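Thiamine-phosphate synthase (Pyrococcus furiosus, PDB 1XI3) probably condenses a thiazole phosphate with a pyrimidine pyrophosphate to form thiamine phosphate, with magnesium as cofactor. Local coordinates at residues T52-M55 and Y56-K60; G153-K156 and I157-S160. All blocks are in the same frame, centred on the assembly; numbering follows the deposited sequence. Where two conformers were deposited one is given.

In the fold
Contacts 1 and 2 are both local, each within one outer helix of the eight-stranded parallel beta/alpha barrel. Residues 52-60 open helix 52-68, between strands 42-45 and 72-76. Residues 153-160 end helix 150-160, before strand 165-168. The contacts sit on opposite sides of the chain's centre, with centres 35 Å apart and nearest atoms about 27 Å apart. Contact 1 is nearer the predicted active site. Gly59 is about 4 Å from the side chain of Met45, predicted to bind the pyrimidine substrate. The Met55 side chain is about 7 Å from that of Asp77 of the same chain, a predicted magnesium ligand. In contact 2 the Leu154 side chain is about 11 Å from Gly170, predicted to bind thiazole phosphate.

Contact 1: T52-M55 and Y56-K60; sequences TREM and YEIGK
Thr52 accepts the Tyr56 amide at its carbonyl, with Tyr56 N 2.9 Å from Thr52 O. This is an i to i+4 bond in the first turn of helix 52-68. The Thr52 hydroxyl bonds to Arg78 and to Asp77 of the second subunit, a predicted magnesium ligand. Arg53 O takes Glu57 N at 2.9 Å. It also lies near the plane of the Tyr56 ring, at its edge. The side chains of Arg53 and Glu57 meet one turn apart along the helix, and Glu57 OE2 comes within 3.6 Å of Arg53 CG. Arg53 has two conformers. In the one given, the salt bridge is long, 3.8 Å from Arg53 NE to Glu57 OE2, with guanidinium and carboxylate planes 88° apart. Glu54 O receives Ile58 N in an almost straight bond (N-H...O 174°). The two side chains run side by side, and Ile58 CD1 lies 3.8 Å from Glu54 OE2. That carboxylate forms a salt bridge to Arg23, whose side chain also touches Ile58. Met55 O is bonded by Gly59 N at 2.8 Å. Met55 itself packs on Val81 and Arg78, while Tyr56 reaches Ala84 and Val85 of helix 79-85 and Val101 of the second subunit. The turn thus starts the helix of a beta-alpha-beta unit (42-45, 52-68, 72-76) at the subunit interface. The chemistry implies that backbone bonds carry it. Any help from Arg53 and Glu57 is small and doubtful, and the charge of Glu54 is probably largely offset by Arg23.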
loop_
_atom_site.group_PDB
_atom_site.type_symbol
_atom_site.label_atom_id
_atom_site.label_comp_id
_atom_site.label_asym_id
_atom_site.label_seq_id
_atom_site.Cartn_x
_atom_site.Cartn_y
_atom_site.Cartn_z
ATOM N N THR A 52 5.556 -5.128 -0.335
ATOM C CA THR A 52 5.657 -3.913 -1.091
ATOM C C THR A 52 6.916 -3.863 -1.945
ATOM O O THR A 52 6.883 -3.409 -3.089
ATOM C CB THR A 52 5.586 -2.722 -0.151
ATOM O OG1 THR A 52 4.364 -2.787 0.576
ATOM C CG2 THR A 52 5.649 -1.439 -0.913
ATOM N N ARG A 53 8.009 -4.408 -1.426
ATOM C CA ARG A 53 9.267 -4.424 -2.181
ATOM C C ARG A 53 9.101 -5.152 -3.517
ATOM O O ARG A 53 9.563 -4.691 -4.551
ATOM C CB ARG A 53 10.393 -5.068 -1.393
ATOM C CG ARG A 53 11.708 -5.073 -2.148
ATOM C CD ARG A 53 12.810 -5.544 -1.253
ATOM N NE ARG A 53 13.967 -4.704 -1.485
ATOM C CZ ARG A 53 14.240 -3.552 -0.878
ATOM N NH1 ARG A 53 15.307 -2.926 -1.285
ATOM N NH2 ARG A 53 13.478 -3.011 0.111
ATOM N N GLU A 54 8.424 -6.280 -3.473
ATOM C CA GLU A 54 8.180 -7.088 -4.654
ATOM C C GLU A 54 7.274 -6.393 -5.650
ATOM O O GLU A 54 7.525 -6.370 -6.873
ATOM C CB GLU A 54 7.564 -8.416 -4.228
ATOM C CG GLU A 54 7.249 -9.317 -5.432
ATOM C CD GLU A 54 6.801 -10.678 -5.074
ATOM O OE1 GLU A 54 6.965 -11.101 -3.887
ATOM O OE2 GLU A 54 6.304 -11.359 -6.005
ATOM N N MET A 55 6.176 -5.820 -5.133
ATOM C CA MET A 55 5.279 -5.015 -5.982
ATOM C C MET A 55 6.053 -3.889 -6.699
ATOM O O MET A 55 5.859 -3.640 -7.891
ATOM C CB MET A 55 4.143 -4.436 -5.137
ATOM C CG MET A 55 3.269 -5.502 -4.496
ATOM S SD MET A 55 1.951 -4.661 -3.627
ATOM C CE MET A 55 0.869 -5.978 -3.167
ATOM N N TYR A 56 6.979 -3.250 -5.979
ATOM C CA TYR A 56 7.779 -2.190 -6.515
ATOM C C TYR A 56 8.712 -2.717 -7.595
ATOM O O TYR A 56 8.790 -2.141 -8.680
ATOM C CB TYR A 56 8.584 -1.527 -5.398
ATOM C CG TYR A 56 9.672 -0.613 -5.897
ATOM C CD1 TYR A 56 11.003 -0.986 -5.828
ATOM C CD2 TYR A 56 9.359 0.591 -6.450
ATOM C CE1 TYR A 56 11.987 -0.167 -6.343
ATOM C CE2 TYR A 56 10.358 1.440 -6.956
ATOM C CZ TYR A 56 11.639 1.056 -6.867
ATOM O OH TYR A 56 12.593 1.908 -7.378
ATOM N N GLU A 57 9.411 -3.813 -7.321
ATOM C CA GLU A 57 10.369 -4.342 -8.321
ATOM C C GLU A 57 9.684 -4.784 -9.614
ATOM O O GLU A 57 10.156 -4.489 -10.719
ATOM C CB GLU A 57 11.163 -5.486 -7.732
ATOM C CG GLU A 57 12.176 -5.028 -6.693
ATOM C CD GLU A 57 12.738 -6.167 -5.835
ATOM O OE1 GLU A 57 12.223 -7.322 -5.899
ATOM O OE2 GLU A 57 13.692 -5.900 -5.054
ATOM N N ILE A 58 8.572 -5.510 -9.474
ATOM C CA ILE A 58 7.798 -5.942 -10.653
ATOM C C ILE A 58 7.220 -4.700 -11.377
ATOM O O ILE A 58 7.202 -4.601 -12.625
ATOM C CB ILE A 58 6.711 -6.951 -10.246
ATOM C CG1 ILE A 58 7.368 -8.228 -9.696
ATOM C CG2 ILE A 58 5.795 -7.269 -11.460
ATOM C CD1 ILE A 58 6.378 -9.221 -9.193
ATOM N N GLY A 59 6.731 -3.758 -10.593
ATOM C CA GLY A 59 6.157 -2.551 -11.160
ATOM C C GLY A 59 7.146 -1.762 -12.013
ATOM O O GLY A 59 6.793 -1.189 -13.042
ATOM N N LYS A 60 8.388 -1.691 -11.532
ATOM C CA LYS A 60 9.410 -0.966 -12.260
ATOM C C LYS A 60 9.626 -1.640 -13.624
ATOM O O LYS A 60 9.721 -0.956 -14.659
ATOM C CB LYS A 60 10.687 -0.917 -11.444
ATOM C CG LYS A 60 10.602 -0.029 -10.218
ATOM C CD LYS A 60 11.076 1.355 -10.506
#

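Contact 2: G153-K156 and I157-S160; sequences GLRK and IVES
Arg155 and Glu159 meet through two different first torsions. Arg155 CG lies opposite its backbone N (chi1 177°), and the chain then bends at chi2 (61°). Glu159 CG sits beside its own N, and its chain runs extended from there. The two side chains cross at about a right angle. Arg155 NE donates to Glu159 OE1 as part of a salt bridge. The bond is short, 2.7 Å from Arg155 NE to Glu159 OE1, but bent (N-H...O 134°). The carboxylate offers its anti lone pair, and OE1 lies well out of the guanidinium plane. Glu159 CG rests over one face of that guanidinium, 3.4 Å from Arg155 NE. Arg155 NH1 is held separately by Thr182 O, which probably helps fix the rotation of the group. One residue on, Ser160 OG donates to Lys156 O at 2.6 Å, from a position tilted off the carbonyl plane. The aliphatic part of Lys156 runs past this hydroxyl, with Lys156 CE 4.0 Å from Ser160 OG. With an alanine here the hydroxyl is gone, and Lys156 O would probably lose its side-chain partner near the helix end. On the side facing the barrel and helix 118-127, Ile157 packs on Ala121 and Leu132, and Leu154 on Ala134 and Val184. The Arg155-Glu159 pair is a feature of this particular helix, which is an amphipathic outer helix of the TIM barrel.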
loop_
_atom_site.group_PDB
_atom_site.type_symbol
_atom_site.label_atom_id
_atom_site.label_comp_id
_atom_site.label_asym_id
_atom_site.label_seq_id
_atom_site.Cartn_x
_atom_site.Cartn_y
_atom_site.Cartn_z
ATOM N N GLY A 153 -27.052 -3.561 -18.022
ATOM C CA GLY A 153 -26.531 -2.687 -16.990
ATOM C C GLY A 153 -25.302 -1.955 -17.472
ATOM O O GLY A 153 -25.152 -0.766 -17.218
ATOM N N LEU A 154 -24.458 -2.675 -18.193
ATOM C CA LEU A 154 -23.306 -2.018 -18.852
ATOM C C LEU A 154 -23.770 -0.894 -19.792
ATOM O O LEU A 154 -23.270 0.207 -19.726
ATOM C CB LEU A 154 -22.492 -3.058 -19.595
ATOM C CG LEU A 154 -21.249 -2.527 -20.321
ATOM C CD1 LEU A 154 -20.299 -1.805 -19.292
ATOM C CD2 LEU A 154 -20.572 -3.637 -21.014
ATOM N N ARG A 155 -24.726 -1.180 -20.694
ATOM C CA ARG A 155 -25.242 -0.141 -21.608
ATOM C C ARG A 155 -25.789 1.065 -20.879
ATOM O O ARG A 155 -25.565 2.206 -21.264
ATOM C CB ARG A 155 -26.315 -0.752 -22.537
ATOM C CG ARG A 155 -26.994 0.183 -23.481
ATOM C CD ARG A 155 -26.062 0.852 -24.474
ATOM N NE ARG A 155 -26.729 1.967 -25.159
ATOM C CZ ARG A 155 -26.109 2.852 -25.933
ATOM N NH1 ARG A 155 -24.792 2.768 -26.164
ATOM N NH2 ARG A 155 -26.804 3.838 -26.489
ATOM N N LYS A 156 -26.506 0.831 -19.784
ATOM C CA LYS A 156 -27.061 1.928 -19.054
ATOM C C LYS A 156 -25.985 2.823 -18.485
ATOM O O LYS A 156 -26.120 4.033 -18.493
ATOM C CB LYS A 156 -27.988 1.400 -17.957
ATOM C CG LYS A 156 -28.699 2.481 -17.172
ATOM C CD LYS A 156 -29.774 3.224 -17.924
ATOM C CE LYS A 156 -30.511 4.183 -16.959
ATOM N NZ LYS A 156 -31.272 5.235 -17.666
ATOM N N ILE A 157 -24.886 2.223 -18.025
ATOM C CA ILE A 157 -23.786 3.009 -17.506
ATOM C C ILE A 157 -23.208 3.879 -18.670
ATOM O O ILE A 157 -22.983 5.059 -18.506
ATOM C CB ILE A 157 -22.735 2.121 -16.804
ATOM C CG1 ILE A 157 -23.261 1.716 -15.406
ATOM C CG2 ILE A 157 -21.416 2.875 -16.614
ATOM C CD1 ILE A 157 -22.629 0.463 -14.837
ATOM N N VAL A 158 -22.977 3.239 -19.803
ATOM C CA VAL A 158 -22.415 3.906 -20.988
ATOM C C VAL A 158 -23.277 5.112 -21.366
ATOM O O VAL A 158 -22.768 6.205 -21.638
ATOM C CB VAL A 158 -22.293 2.943 -22.168
ATOM C CG1 VAL A 158 -21.994 3.719 -23.471
ATOM C CG2 VAL A 158 -21.218 1.872 -21.904
ATOM N N GLU A 159 -24.597 4.924 -21.322
ATOM C CA GLU A 159 -25.525 6.012 -21.651
ATOM C C GLU A 159 -25.541 7.152 -20.629
ATOM O O GLU A 159 -25.903 8.287 -20.972
ATOM C CB GLU A 159 -26.942 5.458 -21.763
ATOM C CG GLU A 159 -27.153 4.505 -22.898
ATOM C CD GLU A 159 -28.545 3.855 -22.869
ATOM O OE1 GLU A 159 -28.814 2.991 -23.745
ATOM O OE2 GLU A 159 -29.350 4.190 -21.963
ATOM N N SER A 160 -25.161 6.855 -19.382
ATOM C CA SER A 160 -25.361 7.751 -18.269
ATOM C C SER A 160 -24.162 8.562 -17.853
ATOM O O SER A 160 -24.314 9.522 -17.090
ATOM C CB SER A 160 -25.871 6.961 -17.059
ATOM O OG SER A 160 -27.028 6.201 -17.394
#